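Local structure of fibrillarin-like rRNA/tRNA 2'-O-methyltransferase (Aeropyrum pernix, 4DF3) at residues Tyr17-Glu22 and Arg27-Asn32; Met178-Lys183 and Lys198-Thr203; Ile187-Glu192 and Lys212-Leu217; His94-Ile99 and Arg126-Ile131. The protein probably methylates ribose 2'-hydroxyls of rRNA and tRNA, using bound S-adenosyl-L-methionine and a guide RNA that selects the site. The protein carries 2 engineered substitutions. All blocks are in the same frame, centred on the assembly; numbering follows the deposited sequence.

Contact 1 (Tyr17-Glu22 and Arg27-Asn32)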
loop_
_atom_site.group_PDB
_atom_site.type_symbol
_atom_site.label_atom_id
_atom_site.label_comp_id
_atom_site.label_asym_id
_atom_site.label_seq_id
_atom_site.Cartn_x
_atom_site.Cartn_y
_atom_site.Cartn_z
ATOM N N TYR A 17 -3.821 -4.829 13.501
ATOM C CA TYR A 17 -3.776 -5.265 14.910
ATOM C C TYR A 17 -2.706 -4.525 15.647
ATOM O O TYR A 17 -1.610 -4.303 15.113
ATOM C CB TYR A 17 -3.485 -6.791 14.993
ATOM C CG TYR A 17 -4.622 -7.601 14.368
ATOM C CD1 TYR A 17 -5.663 -8.107 15.189
ATOM C CD2 TYR A 17 -4.669 -7.830 12.986
ATOM C CE1 TYR A 17 -6.744 -8.805 14.654
ATOM C CE2 TYR A 17 -5.760 -8.552 12.423
ATOM C CZ TYR A 17 -6.784 -9.014 13.299
ATOM O OH TYR A 17 -7.823 -9.702 12.798
ATOM N N VAL A 18 -3.088 -4.008 16.801
ATOM C CA VAL A 18 -2.194 -3.290 17.652
ATOM C C VAL A 18 -1.546 -4.317 18.563
ATOM O O VAL A 18 -2.265 -5.184 19.219
ATOM C CB VAL A 18 -2.933 -2.186 18.468
ATOM C CG1 VAL A 18 -2.002 -1.628 19.559
ATOM C CG2 VAL A 18 -3.412 -1.037 17.502
ATOM N N VAL A 19 -0.218 -4.301 18.550
ATOM C CA VAL A 19 0.588 -5.336 19.222
ATOM C C VAL A 19 1.405 -4.635 20.317
ATOM O O VAL A 19 2.143 -3.711 20.029
ATOM C CB VAL A 19 1.527 -6.102 18.219
ATOM C CG1 VAL A 19 2.495 -7.093 18.954
ATOM C CG2 VAL A 19 0.723 -6.817 17.143
ATOM N N GLU A 20 1.308 -5.082 21.580
ATOM C CA GLU A 20 2.166 -4.513 22.586
ATOM C C GLU A 20 3.295 -5.484 22.895
ATOM O O GLU A 20 3.037 -6.651 23.231
ATOM C CB GLU A 20 1.376 -4.231 23.869
ATOM C CG GLU A 20 2.284 -3.811 25.056
ATOM C CD GLU A 20 1.498 -3.143 26.173
ATOM O OE1 GLU A 20 0.269 -2.920 26.006
ATOM O OE2 GLU A 20 2.129 -2.840 27.191
ATOM N N LEU A 21 4.536 -5.013 22.828
ATOM C CA LEU A 21 5.681 -5.889 23.124
ATOM C C LEU A 21 6.035 -5.884 24.628
ATOM O O LEU A 21 5.390 -5.179 25.413
ATOM C CB LEU A 21 6.886 -5.584 22.231
ATOM C CG LEU A 21 6.668 -5.382 20.720
ATOM C CD1 LEU A 21 7.939 -4.884 20.050
ATOM C CD2 LEU A 21 6.226 -6.669 19.983
ATOM N N GLU A 22 6.999 -6.730 25.018
ATOM C CA GLU A 22 7.488 -6.811 26.422
ATOM C C GLU A 22 7.558 -5.478 27.206
ATOM O O GLU A 22 7.129 -5.398 28.375
ATOM C CB GLU A 22 8.863 -7.464 26.425
ATOM C CG GLU A 22 8.940 -8.854 25.721
ATOM C CD GLU A 22 10.177 -9.580 26.143
ATOM O OE1 GLU A 22 11.075 -8.881 26.662
ATOM O OE2 GLU A 22 10.272 -10.831 25.999
ATOM N N ARG A 27 3.375 -1.897 18.162
ATOM C CA ARG A 27 3.589 -2.125 16.716
ATOM C C ARG A 27 2.230 -2.390 16.094
ATOM O O ARG A 27 1.256 -2.567 16.804
ATOM C CB ARG A 27 4.476 -3.358 16.548
ATOM C CG ARG A 27 5.827 -3.224 17.217
ATOM C CD ARG A 27 6.687 -2.257 16.377
ATOM N NE ARG A 27 8.094 -2.394 16.718
ATOM C CZ ARG A 27 8.591 -2.052 17.905
ATOM N NH1 ARG A 27 7.786 -1.492 18.830
ATOM N NH2 ARG A 27 9.892 -2.235 18.136
ATOM N N ILE A 28 2.139 -2.349 14.765
ATOM C CA ILE A 28 0.940 -2.808 14.104
ATOM C C ILE A 28 1.284 -4.014 13.310
ATOM O O ILE A 28 2.462 -4.258 13.022
ATOM C CB ILE A 28 0.289 -1.751 13.200
ATOM C CG1 ILE A 28 1.341 -1.129 12.263
ATOM C CG2 ILE A 28 -0.420 -0.715 14.106
ATOM C CD1 ILE A 28 0.712 -0.183 11.149
ATOM N N ALA A 29 0.263 -4.819 12.977
ATOM C CA ALA A 29 0.563 -6.114 12.361
ATOM C C ALA A 29 -0.712 -6.499 11.556
ATOM O O ALA A 29 -1.775 -5.946 11.787
ATOM C CB ALA A 29 0.846 -7.174 13.401
ATOM N N THR A 30 -0.547 -7.387 10.582
ATOM C CA THR A 30 -1.699 -7.946 9.919
ATOM C C THR A 30 -1.763 -9.488 10.250
ATOM O O THR A 30 -0.807 -10.071 10.669
ATOM C CB THR A 30 -1.643 -7.738 8.431
ATOM O OG1 THR A 30 -0.356 -8.156 7.925
ATOM C CG2 THR A 30 -1.940 -6.327 8.128
ATOM N N LYS A 31 -2.931 -10.097 10.067
ATOM C CA LYS A 31 -3.053 -11.523 10.304
ATOM C C LYS A 31 -2.539 -12.255 9.084
ATOM O O LYS A 31 -2.990 -12.000 7.946
ATOM C CB LYS A 31 -4.520 -11.893 10.535
ATOM C CG LYS A 31 -4.695 -13.341 10.999
ATOM C CD LYS A 31 -6.200 -13.624 11.280
ATOM C CE LYS A 31 -6.555 -13.007 12.651
ATOM N NZ LYS A 31 -7.983 -13.311 13.075
ATOM N N ASN A 32 -1.636 -13.197 9.338
ATOM C CA ASN A 32 -0.944 -13.846 8.243
ATOM C C ASN A 32 -1.905 -14.686 7.379
ATOM O O ASN A 32 -2.488 -15.676 7.857
ATOM C CB ASN A 32 0.244 -14.664 8.785
ATOM C CG ASN A 32 1.272 -15.010 7.681
ATOM O OD1 ASN A 32 0.993 -14.813 6.491
ATOM N ND2 ASN A 32 2.478 -15.477 8.075
#

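Contact 2 (Met178-Lys183 and Lys198-Thr203)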
loop_
_atom_site.group_PDB
_atom_site.type_symbol
_atom_site.label_atom_id
_atom_site.label_comp_id
_atom_site.label_asym_id
_atom_site.label_seq_id
_atom_site.Cartn_x
_atom_site.Cartn_y
_atom_site.Cartn_z
ATOM N N MET A 178 -7.681 6.178 -4.150
ATOM C CA MET A 178 -6.372 6.269 -4.805
ATOM C C MET A 178 -5.402 6.695 -3.743
ATOM O O MET A 178 -5.614 7.733 -3.055
ATOM C CB MET A 178 -6.448 7.382 -5.907
ATOM C CG MET A 178 -5.253 7.460 -6.900
ATOM S SD MET A 178 -3.739 7.996 -6.096
ATOM C CE MET A 178 -4.197 9.612 -5.611
ATOM N N LEU A 179 -4.389 5.860 -3.498
ATOM C CA LEU A 179 -3.329 6.215 -2.569
ATOM C C LEU A 179 -2.072 6.320 -3.400
ATOM O O LEU A 179 -1.713 5.404 -4.160
ATOM C CB LEU A 179 -3.153 5.105 -1.532
ATOM C CG LEU A 179 -4.290 5.018 -0.492
ATOM C CD1 LEU A 179 -4.238 3.588 0.168
ATOM C CD2 LEU A 179 -4.129 6.141 0.589
ATOM N N MET A 180 -1.408 7.453 -3.256
ATOM C CA MET A 180 -0.170 7.744 -4.075
ATOM C C MET A 180 0.992 8.223 -3.147
ATOM O O MET A 180 0.841 9.181 -2.388
ATOM C CB MET A 180 -0.400 8.771 -5.215
ATOM C CG MET A 180 0.839 8.822 -6.143
ATOM S SD MET A 180 0.536 10.021 -7.479
ATOM C CE MET A 180 0.979 11.591 -6.802
ATOM N N ALA A 181 2.080 7.471 -3.123
ATOM C CA ALA A 181 3.304 7.949 -2.467
ATOM C C ALA A 181 3.986 8.969 -3.380
ATOM O O ALA A 181 4.349 8.664 -4.521
ATOM C CB ALA A 181 4.251 6.769 -2.232
ATOM N N ILE A 182 4.213 10.165 -2.856
ATOM C CA ILE A 182 4.801 11.263 -3.607
ATOM C C ILE A 182 6.098 11.739 -2.901
ATOM O O ILE A 182 6.120 11.826 -1.663
ATOM C CB ILE A 182 3.764 12.457 -3.711
ATOM C CG1 ILE A 182 4.310 13.553 -4.633
ATOM C CG2 ILE A 182 3.342 13.014 -2.385
ATOM C CD1 ILE A 182 3.210 14.653 -4.931
ATOM N N LYS A 183 7.132 12.064 -3.694
ATOM C CA LYS A 183 8.325 12.703 -3.140
ATOM C C LYS A 183 7.900 14.027 -2.592
ATOM O O LYS A 183 7.276 14.822 -3.295
ATOM C CB LYS A 183 9.357 12.878 -4.264
ATOM C CG LYS A 183 10.767 12.835 -3.782
ATOM C CD LYS A 183 11.244 11.364 -3.693
ATOM C CE LYS A 183 12.714 11.165 -3.230
ATOM N NZ LYS A 183 13.722 12.187 -3.659
ATOM N N LYS A 198 2.930 20.726 -6.117
ATOM C CA LYS A 198 1.677 21.360 -6.536
ATOM C C LYS A 198 1.095 20.859 -7.879
ATOM O O LYS A 198 -0.139 20.695 -8.038
ATOM C CB LYS A 198 1.871 22.890 -6.619
ATOM C CG LYS A 198 0.772 23.632 -5.915
ATOM C CD LYS A 198 0.867 25.121 -6.144
ATOM C CE LYS A 198 2.273 25.638 -5.853
ATOM N NZ LYS A 198 2.262 27.124 -5.618
ATOM N N ARG A 199 1.980 20.623 -8.833
ATOM C CA ARG A 199 1.607 20.205 -10.165
ATOM C C ARG A 199 1.111 18.759 -10.160
ATOM O O ARG A 199 0.125 18.448 -10.828
ATOM C CB ARG A 199 2.801 20.378 -11.081
ATOM C CG ARG A 199 2.579 20.081 -12.557
ATOM C CD ARG A 199 3.046 21.267 -13.418
ATOM N NE ARG A 199 4.425 21.634 -13.086
ATOM C CZ ARG A 199 4.898 22.879 -13.013
ATOM N NH1 ARG A 199 4.119 23.931 -13.213
ATOM N NH2 ARG A 199 6.172 23.069 -12.707
ATOM N N GLU A 200 1.772 17.875 -9.399
ATOM C CA GLU A 200 1.221 16.499 -9.193
ATOM C C GLU A 200 -0.176 16.585 -8.669
ATOM O O GLU A 200 -1.055 15.897 -9.132
ATOM C CB GLU A 200 2.090 15.662 -8.236
ATOM C CG GLU A 200 3.399 15.351 -8.843
ATOM C CD GLU A 200 3.272 14.414 -10.093
ATOM O OE1 GLU A 200 3.087 13.213 -9.897
ATOM O OE2 GLU A 200 3.361 14.901 -11.234
ATOM N N ILE A 201 -0.399 17.417 -7.651
ATOM C CA ILE A 201 -1.742 17.435 -7.043
ATOM C C ILE A 201 -2.748 17.963 -8.053
ATOM O O ILE A 201 -3.889 17.515 -8.086
ATOM C CB ILE A 201 -1.773 18.330 -5.769
ATOM C CG1 ILE A 201 -0.747 17.839 -4.731
ATOM C CG2 ILE A 201 -3.239 18.533 -5.208
ATOM C CD1 ILE A 201 -1.189 16.645 -3.908
ATOM N N LYS A 202 -2.340 18.961 -8.856
ATOM C CA LYS A 202 -3.278 19.549 -9.798
ATOM C C LYS A 202 -3.640 18.522 -10.882
ATOM O O LYS A 202 -4.763 18.443 -11.330
ATOM C CB LYS A 202 -2.678 20.816 -10.439
ATOM C CG LYS A 202 -3.622 21.502 -11.463
ATOM C CD LYS A 202 -3.119 22.985 -11.691
ATOM C CE LYS A 202 -3.978 23.840 -12.636
ATOM N NZ LYS A 202 -4.106 23.246 -13.984
ATOM N N THR A 203 -2.657 17.724 -11.268
ATOM C CA THR A 203 -2.868 16.650 -12.269
ATOM C C THR A 203 -3.917 15.672 -11.751
ATOM O O THR A 203 -4.810 15.257 -12.485
ATOM C CB THR A 203 -1.505 15.996 -12.596
ATOM O OG1 THR A 203 -0.648 16.994 -13.163
ATOM C CG2 THR A 203 -1.629 14.856 -13.587
#

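Contact 3 (Ile187-Glu192 and Lys212-Leu217)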
loop_
_atom_site.group_PDB
_atom_site.type_symbol
_atom_site.label_atom_id
_atom_site.label_comp_id
_atom_site.label_asym_id
_atom_site.label_seq_id
_atom_site.Cartn_x
_atom_site.Cartn_y
_atom_site.Cartn_z
ATOM N N ILE A 187 8.046 20.286 4.675
ATOM C CA ILE A 187 7.520 21.645 4.383
ATOM C C ILE A 187 6.510 21.689 3.226
ATOM O O ILE A 187 5.631 22.548 3.201
ATOM C CB ILE A 187 8.586 22.669 4.130
ATOM C CG1 ILE A 187 9.456 22.304 2.893
ATOM C CG2 ILE A 187 9.464 22.811 5.399
ATOM C CD1 ILE A 187 10.330 23.582 2.484
ATOM N N ASP A 188 6.600 20.727 2.314
ATOM C CA ASP A 188 5.566 20.664 1.256
ATOM C C ASP A 188 4.152 20.402 1.819
ATOM O O ASP A 188 3.142 20.899 1.276
ATOM C CB ASP A 188 5.911 19.549 0.280
ATOM C CG ASP A 188 7.111 19.872 -0.547
ATOM O OD1 ASP A 188 7.191 20.958 -1.100
ATOM O OD2 ASP A 188 7.973 19.037 -0.691
ATOM N N VAL A 189 4.079 19.619 2.890
ATOM C CA VAL A 189 2.837 19.266 3.550
ATOM C C VAL A 189 2.411 20.338 4.506
ATOM O O VAL A 189 1.244 20.694 4.550
ATOM C CB VAL A 189 2.925 17.844 4.236
ATOM C CG1 VAL A 189 1.521 17.439 4.888
ATOM C CG2 VAL A 189 3.215 16.802 3.053
ATOM N N THR A 190 3.361 20.872 5.287
ATOM C CA THR A 190 2.958 21.677 6.453
ATOM C C THR A 190 2.919 23.128 6.172
ATOM O O THR A 190 2.180 23.856 6.837
ATOM C CB THR A 190 3.948 21.541 7.629
ATOM O OG1 THR A 190 5.267 21.874 7.132
ATOM C CG2 THR A 190 3.939 20.135 8.160
ATOM N N THR A 191 3.618 23.572 5.124
ATOM C CA THR A 191 3.916 24.992 5.003
ATOM C C THR A 191 3.437 25.597 3.704
ATOM O O THR A 191 2.535 26.443 3.713
ATOM C CB THR A 191 5.433 25.236 5.226
ATOM O OG1 THR A 191 5.841 24.646 6.476
ATOM C CG2 THR A 191 5.739 26.729 5.249
ATOM N N GLU A 192 4.030 25.163 2.590
ATOM C CA GLU A 192 3.545 25.563 1.256
ATOM C C GLU A 192 4.162 24.601 0.258
ATOM O O GLU A 192 5.316 24.289 0.358
ATOM C CB GLU A 192 3.890 27.037 0.996
ATOM C CG GLU A 192 3.441 27.719 -0.301
ATOM C CD GLU A 192 1.958 27.737 -0.538
ATOM O OE1 GLU A 192 1.166 27.710 0.433
ATOM O OE2 GLU A 192 1.574 27.788 -1.724
ATOM N N LYS A 212 -8.527 13.792 -0.309
ATOM C CA LYS A 212 -9.173 13.633 0.964
ATOM C C LYS A 212 -8.224 13.810 2.130
ATOM O O LYS A 212 -8.626 14.268 3.227
ATOM C CB LYS A 212 -9.827 12.265 1.035
ATOM C CG LYS A 212 -10.883 12.170 2.135
ATOM C CD LYS A 212 -11.806 10.954 2.038
ATOM C CE LYS A 212 -12.881 11.117 3.111
ATOM N NZ LYS A 212 -13.518 9.830 3.363
ATOM N N ASP A 213 -6.968 13.411 1.940
ATOM C CA ASP A 213 -5.982 13.521 3.040
ATOM C C ASP A 213 -4.570 13.481 2.439
ATOM O O ASP A 213 -4.376 12.948 1.323
ATOM C CB ASP A 213 -6.147 12.410 4.098
ATOM C CG ASP A 213 -5.558 12.778 5.465
ATOM O OD1 ASP A 213 -5.179 13.926 5.708
ATOM O OD2 ASP A 213 -5.391 11.895 6.305
ATOM N N VAL A 214 -3.617 14.095 3.152
ATOM C CA VAL A 214 -2.203 13.988 2.797
ATOM C C VAL A 214 -1.455 13.936 4.104
ATOM O O VAL A 214 -1.673 14.799 4.980
ATOM C CB VAL A 214 -1.636 15.180 1.965
ATOM C CG1 VAL A 214 -0.039 14.885 1.495
ATOM C CG2 VAL A 214 -2.448 15.402 0.726
ATOM N N VAL A 215 -0.587 12.940 4.269
ATOM C CA VAL A 215 0.256 12.920 5.446
ATOM C C VAL A 215 1.717 12.743 5.034
ATOM O O VAL A 215 2.040 11.904 4.203
ATOM C CB VAL A 215 -0.119 11.856 6.576
ATOM C CG1 VAL A 215 -1.493 12.216 7.253
ATOM C CG2 VAL A 215 -0.029 10.363 6.062
ATOM N N HIS A 216 2.600 13.538 5.648
ATOM C CA HIS A 216 4.000 13.282 5.452
ATOM C C HIS A 216 4.464 12.046 6.265
ATOM O O HIS A 216 3.916 11.782 7.345
ATOM C CB HIS A 216 4.832 14.551 5.792
ATOM C CG HIS A 216 6.223 14.478 5.235
ATOM N ND1 HIS A 216 7.254 13.853 5.914
ATOM C CD2 HIS A 216 6.750 14.885 4.057
ATOM C CE1 HIS A 216 8.328 13.828 5.167
ATOM N NE2 HIS A 216 8.075 14.506 4.057
ATOM N N LEU A 217 5.459 11.303 5.767
ATOM C CA LEU A 217 5.824 10.038 6.352
ATOM C C LEU A 217 7.025 10.073 7.285
ATOM O O LEU A 217 7.419 9.054 7.784
ATOM C CB LEU A 217 6.044 8.973 5.252
ATOM C CG LEU A 217 4.830 8.808 4.352
ATOM C CD1 LEU A 217 5.101 7.715 3.205
ATOM C CD2 LEU A 217 3.449 8.539 5.164
#

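Contact 4 (His94-Ile99 and Arg126-Ile131)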
loop_
_atom_site.group_PDB
_atom_site.type_symbol
_atom_site.label_atom_id
_atom_site.label_comp_id
_atom_site.label_asym_id
_atom_site.label_seq_id
_atom_site.Cartn_x
_atom_site.Cartn_y
_atom_site.Cartn_z
ATOM N N HIS A 94 1.019 -7.190 2.975
ATOM C CA HIS A 94 0.052 -6.773 3.976
ATOM C C HIS A 94 -1.316 -6.439 3.394
ATOM O O HIS A 94 -2.358 -6.750 4.068
ATOM C CB HIS A 94 0.617 -5.596 4.832
ATOM C CG HIS A 94 1.831 -6.001 5.628
ATOM N ND1 HIS A 94 1.768 -6.686 6.829
ATOM C CD2 HIS A 94 3.142 -5.825 5.356
ATOM C CE1 HIS A 94 3.003 -6.942 7.242
ATOM N NE2 HIS A 94 3.852 -6.406 6.375
ATOM N N MET A 95 -1.364 -5.856 2.207
ATOM C CA MET A 95 -2.686 -5.653 1.553
ATOM C C MET A 95 -3.329 -7.038 1.354
ATOM O O MET A 95 -4.523 -7.224 1.637
ATOM C CB MET A 95 -2.559 -4.962 0.216
ATOM C CG MET A 95 -2.165 -3.560 0.368
ATOM S SD MET A 95 -1.869 -2.957 -1.304
ATOM C CE MET A 95 -1.635 -1.191 -1.150
ATOM N N SER A 96 -2.524 -8.012 0.921
ATOM C CA SER A 96 -3.005 -9.394 0.673
ATOM C C SER A 96 -3.577 -9.989 1.975
ATOM O O SER A 96 -4.687 -10.563 1.937
ATOM C CB SER A 96 -1.859 -10.274 0.079
ATOM O OG SER A 96 -2.106 -11.652 0.266
ATOM N N ASP A 97 -2.872 -9.788 3.123
ATOM C CA ASP A 97 -3.460 -10.212 4.396
ATOM C C ASP A 97 -4.872 -9.620 4.658
ATOM O O ASP A 97 -5.757 -10.329 5.102
ATOM C CB ASP A 97 -2.546 -9.870 5.579
ATOM C CG ASP A 97 -1.284 -10.720 5.619
ATOM O OD1 ASP A 97 -1.238 -11.841 5.017
ATOM O OD2 ASP A 97 -0.310 -10.289 6.307
ATOM N N ILE A 98 -5.009 -8.301 4.474
ATOM C CA ILE A 98 -6.257 -7.577 4.821
ATOM C C ILE A 98 -7.385 -7.955 3.916
ATOM O O ILE A 98 -8.501 -8.251 4.379
ATOM C CB ILE A 98 -5.994 -6.044 4.775
ATOM C CG1 ILE A 98 -4.999 -5.728 5.918
ATOM C CG2 ILE A 98 -7.257 -5.207 5.002
ATOM C CD1 ILE A 98 -4.351 -4.330 5.719
ATOM N N ILE A 99 -7.090 -7.984 2.618
ATOM C CA ILE A 99 -8.161 -8.244 1.634
ATOM C C ILE A 99 -8.658 -9.656 1.657
ATOM O O ILE A 99 -9.820 -9.907 1.283
ATOM C CB ILE A 99 -7.782 -7.849 0.161
ATOM C CG1 ILE A 99 -6.734 -8.764 -0.432
ATOM C CG2 ILE A 99 -7.383 -6.356 0.123
ATOM C CD1 ILE A 99 -6.163 -8.240 -1.820
ATOM N N ARG A 126 -2.008 -16.502 -3.194
ATOM C CA ARG A 126 -2.676 -16.640 -4.436
ATOM C C ARG A 126 -3.703 -15.559 -4.714
ATOM O O ARG A 126 -4.439 -15.651 -5.685
ATOM C CB ARG A 126 -3.244 -18.037 -4.519
ATOM C CG ARG A 126 -2.080 -18.974 -4.596
ATOM C CD ARG A 126 -2.489 -20.372 -4.420
ATOM N NE ARG A 126 -1.274 -21.170 -4.345
ATOM C CZ ARG A 126 -1.271 -22.488 -4.212
ATOM N NH1 ARG A 126 -2.420 -23.134 -4.122
ATOM N NH2 ARG A 126 -0.113 -23.132 -4.132
ATOM N N ASN A 127 -3.737 -14.518 -3.867
ATOM C CA ASN A 127 -4.591 -13.391 -4.148
ATOM C C ASN A 127 -3.735 -12.233 -4.672
ATOM O O ASN A 127 -4.226 -11.117 -4.805
ATOM C CB ASN A 127 -5.441 -12.997 -2.919
ATOM C CG ASN A 127 -4.603 -12.495 -1.773
ATOM O OD1 ASN A 127 -3.411 -12.577 -1.803
ATOM N ND2 ASN A 127 -5.246 -11.956 -0.758
ATOM N N ILE A 128 -2.460 -12.493 -4.960
ATOM C CA ILE A 128 -1.651 -11.514 -5.650
ATOM C C ILE A 128 -1.411 -11.953 -7.101
ATOM O O ILE A 128 -0.915 -13.092 -7.358
ATOM C CB ILE A 128 -0.276 -11.201 -4.967
ATOM C CG1 ILE A 128 -0.468 -10.650 -3.559
ATOM C CG2 ILE A 128 0.528 -10.240 -5.806
ATOM C CD1 ILE A 128 0.893 -10.568 -2.731
ATOM N N PHE A 129 -1.700 -11.023 -8.033
ATOM C CA PHE A 129 -1.629 -11.302 -9.492
ATOM C C PHE A 129 -0.606 -10.369 -10.123
ATOM O O PHE A 129 -0.914 -9.190 -10.442
ATOM C CB PHE A 129 -3.028 -11.059 -10.127
ATOM C CG PHE A 129 -4.040 -12.151 -9.830
ATOM C CD1 PHE A 129 -4.520 -12.968 -10.867
ATOM C CD2 PHE A 129 -4.544 -12.350 -8.534
ATOM C CE1 PHE A 129 -5.508 -14.000 -10.596
ATOM C CE2 PHE A 129 -5.497 -13.410 -8.263
ATOM C CZ PHE A 129 -5.955 -14.208 -9.308
ATOM N N PRO A 130 0.652 -10.844 -10.273
ATOM C CA PRO A 130 1.685 -9.951 -10.803
ATOM C C PRO A 130 1.477 -9.783 -12.329
ATOM O O PRO A 130 1.047 -10.724 -13.059
ATOM C CB PRO A 130 3.026 -10.688 -10.467
ATOM C CG PRO A 130 2.616 -11.770 -9.462
ATOM C CD PRO A 130 1.214 -12.151 -9.918
ATOM N N ILE A 131 1.714 -8.544 -12.758
ATOM C CA ILE A 131 1.671 -8.122 -14.142
ATOM C C ILE A 131 3.041 -7.478 -14.487
ATOM O O ILE A 131 3.466 -6.429 -13.892
ATOM C CB ILE A 131 0.525 -7.117 -14.305
ATOM C CG1 ILE A 131 -0.769 -7.818 -13.933
ATOM C CG2 ILE A 131 0.412 -6.586 -15.763
ATOM C CD1 ILE A 131 -1.949 -6.945 -14.146
#

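Contact 1 (Tyr17-Glu22 and Arg27-Asn32)
Tyr17 and Ala29 form a hydrogen-bonded pair in an antiparallel beta hairpin, strands 16-21 and 26-31 of the five-stranded N-terminal sheet. Tyr17 N donates to Ala29 O at 2.9 Å. The return bond, from Ala29 N to Tyr17 O, is weak, with an angle of 125° at the hydrogen. Val19 and Arg27 make the second hydrogen-bonded pair, and the bond from Val19 N to Arg27 O is the straightest at 163°. Val18 and Ile28 form the non-hydrogen-bonded pair between them.

Side chains of Tyr17, Val19, Arg27 and Ala29 share one face of the sheet. Val19 CG2 rests on Ala29 CB at 3.8 Å. The Tyr17 ring has Ala29 O at its edge, in plane. Its OH lies 3.5 Å from Lys31 CE, as the lysine chain passes obliquely. An alanine in place of Tyr17 would probably leave the aliphatic chain of Lys31 without its ring neighbour and open a gap beside Tyr52. At the turn end, Arg27 bends at chi2 (-74°), and Leu21 crosses its side chain at about a right angle. Leu21 CD1 sits over one face of the guanidinium, offset toward the rim, 3.6 Å from Arg27 CZ.

Farther out, Phe45 packs on Val19, Leu21 and Ala29. Tyr52 meets the Tyr17 ring edge-to-face, and Lys31 NZ forms a salt bridge with Glu50 OE1.

Contact 2 (Met178-Lys183 and Lys198-Thr203)
Glu200 meets the strand with its aliphatic part and its carboxylate at two different places. Its CB lies 3.6 Å from Ile182 CD1, and its CG is 4.0 Å from the same methyl. The two side chains slide past each other in opposite directions. Ile182 CG1 stands anti to the backbone N (chi1 -174°), and the extended chain carries CD1 out to the helix.

The Glu200 chain bends at chi2 (-66°). Its OE1 lies 4.1 Å from Met180 CE, a loose contact. The methionine crosses it at about a right angle.

This is a helix packed on a sheet in the Rossmann-like methyltransferase fold. Strand 176-183 lies inside the seven-stranded mixed sheet, and helix 195-206 rests against it. Helix 160-171 also packs here, with Val164 and Gln160 touching Met180.

The polar end of Glu200 has its partner outside the two segments: OE1 accepts a hydrogen bond from Ala161 N. The buried carboxylate thus ties helix 195-206 to helix 160-171. Tyr197 and Ile227 also pack on Ile182.

Contact 3 (Ile187-Glu192 and Lys212-Leu217)
Val189 packs on Val214 and His216, joining the short helix 186-190 to strand 211-216. That strand is an outermost one of the mixed sheet in this Rossmann-like methyltransferase fold.

The contact across the segments is apolar. Val189 CG2 does most of the touching. It lies 3.9 Å from His216 CB and 4.1 Å from Val214 CG1. This methyl also sits at the edge of the imidazole, near the ring plane. Val189 CG1 is anti to the backbone N (chi1 -177°) and reaches the strand backbone, 4.1 Å from His216 N. Tyr197 and Ala225 pack on both Val189 and Val214. Replacing Val189 by an alanine would probably open a gap between helix and strand, leaving His216 CB and Val214 CG1 without the methyl they share.

Hydrogen bonds to residues outside the segments surround this apolar patch. His216 NE2 bonds to Ala184 O, and His216 ND1 to Asp218 N, so both ring nitrogens are engaged and the ring is probably held against rotation. Asp188 accepts from Arg185 N and Ser194 N, which ties the helix to the chain on either side of it. Farther along the strand, Lys212 and Asp213 both face Tyr228 in a classic beta bulge.

At the end of the helix, Ile187 O accepts from Thr191 N at 3.0 Å and from Glu192 N at 3.1 Å.

Contact 4 (His94-Ile99 and Arg126-Ile131)
Helix 90-99 packs here on the start of strand 128-132, an outermost strand of the mixed sheet in the Rossmann-like methyltransferase fold. The same helix begins with Thr90 and Thr91, which bind S-adenosyl-L-methionine. The contact itself is farther along the helix, with the side chain of Ile128 about 10 Å from the cofactor.

Asn127 meets Ser96 through two hydrogen bonds. Ser96 OG donates to Asn127 OD1 at 2.6 Å. The hydroxyl lies in the plane of the Asn127 carbonyl, on a lone pair of OD1. The amide nitrogen donates in turn, from Asn127 ND2 to Ser96 O at 3.1 Å, with an angle of 150° at the hydrogen. That acceptor lies almost in the amide plane of Asn127, while the donor is tilted 29° from the plane of the Ser96 carbonyl. Asn127 has CG between its backbone N and carbonyl carbon (chi1 65°), which points the amide at the helix.

Apolar atoms flank the pair. Ile99 CG1 lies 3.5 Å from Asn127 ND2. On the strand, Ile128 CG1 approaches Ser96 CB at 3.9 Å. Ile105 of the adjoining strand packs on Ser96 and Ile99.

Two outside partners extend the network. Asn127 ND2 also donates to Gly100 O, just past the helix, and Arg125 NH1 bonds to Ser96 OG. The buried amide is thus gripped at both its oxygen and its nitrogen, which probably fixes its orientation and gives its polar atoms partners in a buried setting lined by Ile99 and Ile128.

Contacts 2, 3 and 4 all reach the seven-stranded mixed sheet, while contact 1 lies in the separate antiparallel sheet. Contacts 1, 2 and 4 are buried; contact 3 is only partly so and is away from the annotated sites. Contact 1 rests on backbone bonds between strands. Contact 4 sets a side-chain amide against a hydroxyl and a helix carbonyl, and contacts 2 and 3 are mainly apolar. Contacts 2 and 3 are neighbours, their segments alternating along the chain, and Tyr197 packs in both. Contacts 1 and 4 also meet: Thr30 OG1 lies 2.7 Å from Asp97 OD2, a probable hydrogen bond that joins the N-terminal sheet to helix 90-99.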